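Local coordinates for protein gamma-glutamyltranspeptidase (Streptomyces lincolnensis, PDB 6J3I) that probably catalyses cleavage or transfer of gamma-glutamyl or related amide-linked groups, as a gamma-glutamyltranspeptidase homologue of the N-terminal nucleophile hydrolase class, at residues S365-L370 and M462-E467; Q78-A83 and G476-T481. The protein carries 1 engineered substitution. One frame throughout, in Å; residues are numbered along the deposited sequence.

Contact 1: S365-L370 and M462-E467; sequences SAHADL and MTWLEE
S365 sits on one face of the W464 indole. Its CB forms a CH-pi contact with the five-membered ring, 3.6 Å from CB to the centroid and almost on the ring normal, while S365 OG lies over the ring system, 3.3 Å from W464 CE2. At chi1 86° OG falls between the backbone N and the carbonyl carbon, a position from which it meets the indole and also accepts the A368 N-H at 2.8 Å. S365 is thus the N-cap of the helix that follows, and its capping hydroxyl rests on an aromatic face. H367 comes to the indole edge: its CD2 is 3.5 Å from W464 CZ3, with the ring planes at 45°, so the pair meets rim to rim without stacking. At the first residue of the helix, A366 N donates to the syn lone pair of E466 OE1 (2.8 Å, 162° at the hydrogen). An extended chain, with CG anti to the backbone N, carries the carboxylate there, where its charge would probably be favoured by the helix N-terminus. Second-shell partners hold both rings: W464 NE1 donates to E317, H367 NE2 to the carbonyl of R550, and R550 makes a cation-pi contact with W464. Helix 366-371 is thereby joined to the loop between strands 433-436 and 486-490, where L465, the neighbour of W464, packs on Y90 of helix 87-92.

Contact 2: Q78-A83 and G476-T481; sequences QGVAPA and GRRPRT
Two backbone bonds tie A81 to G476 and R477: A81 N donates to R477 O (2.9 Å, 165° at the hydrogen), and G476 N returns a bond to A81 O at 3.0 Å. V80 CA adds a CA-H...O contact to R477 O. G476 has positive phi, which favours glycine. At the other end one side-chain bond is made, T481 OG1 donating to Q78 OE1 at 2.9 Å from 30° out of the carbonyl plane. The Q78 chain bends at chi2 (63°), and its NE2 turns back to a weak bond with G79 O and another with E60. Van der Waals packing fills in between: Q78 CG lies 3.5 Å from R478 CB, the Q78 amide flanks the P479 ring, and V80 CG1 lies against the G476 peptide. An alanine in place of Q78 would probably leave the T481 hydroxyl without this acceptor and open a gap beside P479. Beyond the pair, R478 forms salt bridges with E258 and D322 and makes a cation-pi contact with W276. The result is an irregular loop-to-loop seam at the end of strand 73-77; in related gamma-glutamyltranspeptidases the loop equivalent to 476-481 leads into the gamma-glutamyl pocket, and a similar placement is likely here.

In the fold
Along the chain the order is 78-83, 365-370, 462-467, 476-481, so contact 2 brackets contact 1. Their centres lie about 16 Å apart, on the same side of the chain's centre. Both use the long loop between strands 433-436 and 486-490, and its two parts touch: T463 CG2 meets P479 CB at 3.5 Å, and M462 packs on the R480 backbone. E317 links them further, through a hydrogen bond from W464 and a salt bridge to R480. Residues 375-408 are not modelled. If maturation follows other family members, self-cleavage would fall between helix 366-371 and strand 424-428, and both contacts would join the large and small subunits; in this engineered form both lie within one chain.

Contact 1: S365-L370 and M462-E467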
loop_
_atom_site.group_PDB
_atom_site.type_symbol
_atom_site.label_atom_id
_atom_site.label_comp_id
_atom_site.label_asym_id
_atom_site.label_seq_id
_atom_site.Cartn_x
_atom_site.Cartn_y
_atom_site.Cartn_z
ATOM N N SER A 365 -10.569 13.732 15.685
ATOM C CA SER A 365 -9.817 14.966 15.485
ATOM C C SER A 365 -10.796 16.101 15.153
ATOM O O SER A 365 -11.855 15.871 14.556
ATOM C CB SER A 365 -8.729 14.811 14.409
ATOM O OG SER A 365 -9.210 15.045 13.094
ATOM N N ALA A 366 -10.444 17.312 15.576
ATOM C CA ALA A 366 -11.217 18.513 15.255
ATOM C C ALA A 366 -11.428 18.620 13.742
ATOM O O ALA A 366 -12.537 18.914 13.269
ATOM C CB ALA A 366 -10.513 19.756 15.783
ATOM N N HIS A 367 -10.362 18.350 12.994
ATOM C CA HIS A 367 -10.414 18.391 11.540
ATOM C C HIS A 367 -11.323 17.308 10.956
ATOM O O HIS A 367 -12.014 17.555 9.977
ATOM C CB HIS A 367 -9.020 18.294 10.931
ATOM C CG HIS A 367 -9.025 18.429 9.441
ATOM N ND1 HIS A 367 -9.046 19.651 8.807
ATOM C CD2 HIS A 367 -9.069 17.495 8.461
ATOM C CE1 HIS A 367 -9.077 19.463 7.499
ATOM N NE2 HIS A 367 -9.092 18.164 7.264
ATOM N N ALA A 368 -11.312 16.121 11.553
ATOM C CA ALA A 368 -12.234 15.047 11.168
ATOM C C ALA A 368 -13.691 15.432 11.407
ATOM O O ALA A 368 -14.551 15.177 10.557
ATOM C CB ALA A 368 -11.905 13.776 11.926
ATOM N N ASP A 369 -13.942 16.035 12.573
ATOM C CA ASP A 369 -15.276 16.527 12.976
ATOM C C ASP A 369 -15.795 17.597 12.033
ATOM O O ASP A 369 -16.956 17.598 11.638
ATOM C CB ASP A 369 -15.216 17.131 14.392
ATOM C CG ASP A 369 -15.438 16.102 15.487
ATOM O OD1 ASP A 369 -16.212 15.140 15.274
ATOM O OD2 ASP A 369 -14.852 16.260 16.584
ATOM N N LEU A 370 -14.902 18.518 11.718
ATOM C CA LEU A 370 -15.142 19.645 10.818
ATOM C C LEU A 370 -15.481 19.209 9.402
ATOM O O LEU A 370 -16.429 19.706 8.786
ATOM C CB LEU A 370 -13.856 20.462 10.821
ATOM C CG LEU A 370 -13.506 21.701 9.995
ATOM C CD1 LEU A 370 -12.651 21.350 8.765
ATOM C CD2 LEU A 370 -14.720 22.567 9.645
ATOM N N MET A 462 -0.484 11.454 7.019
ATOM C CA MET A 462 -1.669 10.741 7.529
ATOM C C MET A 462 -1.920 10.848 9.048
ATOM O O MET A 462 -2.938 10.361 9.524
ATOM C CB MET A 462 -1.606 9.264 7.118
ATOM C CG MET A 462 -1.326 9.051 5.636
ATOM S SD MET A 462 -1.541 7.360 5.045
ATOM C CE MET A 462 -1.554 7.700 3.295
ATOM N N THR A 463 -1.013 11.479 9.795
ATOM C CA THR A 463 -1.209 11.720 11.241
ATOM C C THR A 463 -2.042 12.987 11.478
ATOM O O THR A 463 -2.376 13.697 10.536
ATOM C CB THR A 463 0.141 11.849 11.968
ATOM O OG1 THR A 463 0.926 12.867 11.347
ATOM C CG2 THR A 463 0.896 10.558 11.887
ATOM N N TRP A 464 -2.394 13.253 12.731
ATOM C CA TRP A 464 -3.081 14.490 13.085
ATOM C C TRP A 464 -2.158 15.402 13.892
ATOM O O TRP A 464 -1.352 14.921 14.700
ATOM C CB TRP A 464 -4.345 14.196 13.887
ATOM C CG TRP A 464 -5.425 13.507 13.112
ATOM C CD1 TRP A 464 -5.942 12.268 13.362
ATOM C CD2 TRP A 464 -6.124 14.010 11.965
ATOM N NE1 TRP A 464 -6.921 11.969 12.446
ATOM C CE2 TRP A 464 -7.054 13.017 11.576
ATOM C CE3 TRP A 464 -6.052 15.199 11.224
ATOM C CZ2 TRP A 464 -7.909 13.177 10.483
ATOM C CZ3 TRP A 464 -6.908 15.361 10.140
ATOM C CH2 TRP A 464 -7.824 14.349 9.777
ATOM N N LEU A 465 -2.290 16.710 13.661
ATOM C CA LEU A 465 -1.623 17.751 14.456
ATOM C C LEU A 465 -2.537 18.186 15.598
ATOM O O LEU A 465 -2.990 19.333 15.684
ATOM C CB LEU A 465 -1.216 18.944 13.584
ATOM C CG LEU A 465 -0.253 18.602 12.443
ATOM C CD1 LEU A 465 0.121 19.856 11.670
ATOM C CD2 LEU A 465 1.014 17.911 12.940
ATOM N N GLU A 466 -2.772 17.219 16.479
ATOM C CA GLU A 466 -3.627 17.351 17.646
ATOM C C GLU A 466 -3.213 16.218 18.567
ATOM O O GLU A 466 -3.130 15.068 18.125
ATOM C CB GLU A 466 -5.097 17.192 17.251
ATOM C CG GLU A 466 -6.085 17.767 18.252
ATOM C CD GLU A 466 -7.536 17.411 17.941
ATOM O OE1 GLU A 466 -7.879 17.232 16.756
ATOM O OE2 GLU A 466 -8.351 17.320 18.884
ATOM N N GLU A 467 -2.931 16.535 19.826
ATOM C CA GLU A 467 -2.530 15.516 20.795
ATOM C C GLU A 467 -3.737 14.794 21.363
ATOM O O GLU A 467 -4.876 15.255 21.241
ATOM C CB GLU A 467 -1.742 16.129 21.958
ATOM C CG GLU A 467 -0.449 16.836 21.560
ATOM C CD GLU A 467 0.725 15.882 21.308
ATOM O OE1 GLU A 467 1.883 16.317 21.504
ATOM O OE2 GLU A 467 0.517 14.708 20.917
#

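Contact 2: Q78-A83 and G476-T481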
loop_
_atom_site.group_PDB
_atom_site.type_symbol
_atom_site.label_atom_id
_atom_site.label_comp_id
_atom_site.label_asym_id
_atom_site.label_seq_id
_atom_site.Cartn_x
_atom_site.Cartn_y
_atom_site.Cartn_z
ATOM N N GLN A 78 7.042 -0.197 7.858
ATOM C CA GLN A 78 6.524 1.150 8.012
ATOM C C GLN A 78 7.380 1.839 9.058
ATOM O O GLN A 78 7.384 1.456 10.226
ATOM C CB GLN A 78 5.046 1.136 8.431
ATOM C CG GLN A 78 4.442 2.520 8.679
ATOM C CD GLN A 78 4.423 3.389 7.435
ATOM O OE1 GLN A 78 3.658 3.139 6.519
ATOM N NE2 GLN A 78 5.278 4.406 7.396
ATOM N N GLY A 79 8.103 2.861 8.626
ATOM C CA GLY A 79 8.935 3.644 9.523
ATOM C C GLY A 79 8.153 4.588 10.418
ATOM O O GLY A 79 6.951 4.804 10.238
ATOM N N VAL A 80 8.872 5.166 11.371
ATOM C CA VAL A 80 8.289 6.022 12.387
ATOM C C VAL A 80 8.535 7.492 12.095
ATOM O O VAL A 80 9.345 7.852 11.244
ATOM C CB VAL A 80 8.828 5.680 13.797
ATOM C CG1 VAL A 80 8.470 4.244 14.168
ATOM C CG2 VAL A 80 10.331 5.915 13.919
ATOM N N ALA A 81 7.809 8.337 12.816
ATOM C CA ALA A 81 8.083 9.767 12.826
ATOM C C ALA A 81 9.407 10.003 13.565
ATOM O O ALA A 81 9.722 9.277 14.504
ATOM C CB ALA A 81 6.950 10.537 13.503
ATOM N N PRO A 82 10.185 11.017 13.140
ATOM C CA PRO A 82 11.424 11.389 13.820
ATOM C C PRO A 82 11.235 11.784 15.275
ATOM O O PRO A 82 10.141 12.171 15.667
ATOM C CB PRO A 82 11.887 12.606 13.024
ATOM C CG PRO A 82 11.388 12.345 11.654
ATOM C CD PRO A 82 10.022 11.786 11.889
ATOM N N ALA A 83 12.307 11.697 16.053
ATOM C CA ALA A 83 12.315 12.132 17.455
ATOM C C ALA A 83 11.820 13.578 17.630
ATOM O O ALA A 83 11.054 13.864 18.546
ATOM C CB ALA A 83 13.707 11.973 18.057
ATOM N N GLY A 476 8.721 8.498 17.249
ATOM C CA GLY A 476 8.905 7.049 17.386
ATOM C C GLY A 476 7.704 6.167 17.070
ATOM O O GLY A 476 7.704 4.964 17.379
ATOM N N ARG A 477 6.683 6.757 16.455
ATOM C CA ARG A 477 5.439 6.053 16.141
ATOM C C ARG A 477 5.223 6.075 14.650
ATOM O O ARG A 477 5.484 7.093 13.992
ATOM C CB ARG A 477 4.248 6.718 16.829
ATOM C CG ARG A 477 3.911 6.107 18.166
ATOM C CD ARG A 477 5.043 6.244 19.166
ATOM N NE ARG A 477 5.308 4.953 19.790
ATOM C CZ ARG A 477 4.711 4.501 20.889
ATOM N NH1 ARG A 477 3.803 5.231 21.536
ATOM N NH2 ARG A 477 5.035 3.299 21.350
ATOM N N ARG A 478 4.736 4.957 14.118
ATOM C CA ARG A 478 4.371 4.938 12.704
ATOM C C ARG A 478 3.072 5.707 12.517
ATOM O O ARG A 478 2.178 5.638 13.358
ATOM C CB ARG A 478 4.301 3.547 12.046
ATOM C CG ARG A 478 3.909 2.340 12.877
ATOM C CD ARG A 478 5.121 1.627 13.458
ATOM N NE ARG A 478 4.995 0.172 13.408
ATOM C CZ ARG A 478 4.278 -0.593 14.240
ATOM N NH1 ARG A 478 4.279 -1.911 14.067
ATOM N NH2 ARG A 478 3.556 -0.073 15.229
ATOM N N PRO A 479 2.971 6.462 11.416
ATOM C CA PRO A 479 1.690 7.066 11.077
ATOM C C PRO A 479 0.731 5.953 10.718
ATOM O O PRO A 479 1.186 4.889 10.284
ATOM C CB PRO A 479 2.023 7.893 9.836
ATOM C CG PRO A 479 3.152 7.167 9.202
ATOM C CD PRO A 479 3.967 6.647 10.344
ATOM N N ARG A 480 -0.570 6.157 10.888
ATOM C CA ARG A 480 -1.484 5.097 10.476
ATOM C C ARG A 480 -1.551 5.066 8.952
ATOM O O ARG A 480 -1.941 6.029 8.282
ATOM C CB ARG A 480 -2.850 5.124 11.158
ATOM C CG ARG A 480 -3.952 5.816 10.411
ATOM C CD ARG A 480 -5.262 5.072 10.439
ATOM N NE ARG A 480 -6.269 6.104 10.592
ATOM C CZ ARG A 480 -6.669 6.948 9.640
ATOM N NH1 ARG A 480 -6.212 6.877 8.389
ATOM N NH2 ARG A 480 -7.567 7.872 9.954
ATOM N N THR A 481 -1.134 3.931 8.423
ATOM C CA THR A 481 -0.812 3.817 7.020
ATOM C C THR A 481 -1.906 3.083 6.263
ATOM O O THR A 481 -2.503 2.144 6.775
ATOM C CB THR A 481 0.567 3.146 6.826
ATOM O OG1 THR A 481 0.914 3.178 5.445
ATOM C CG2 THR A 481 0.608 1.699 7.332
#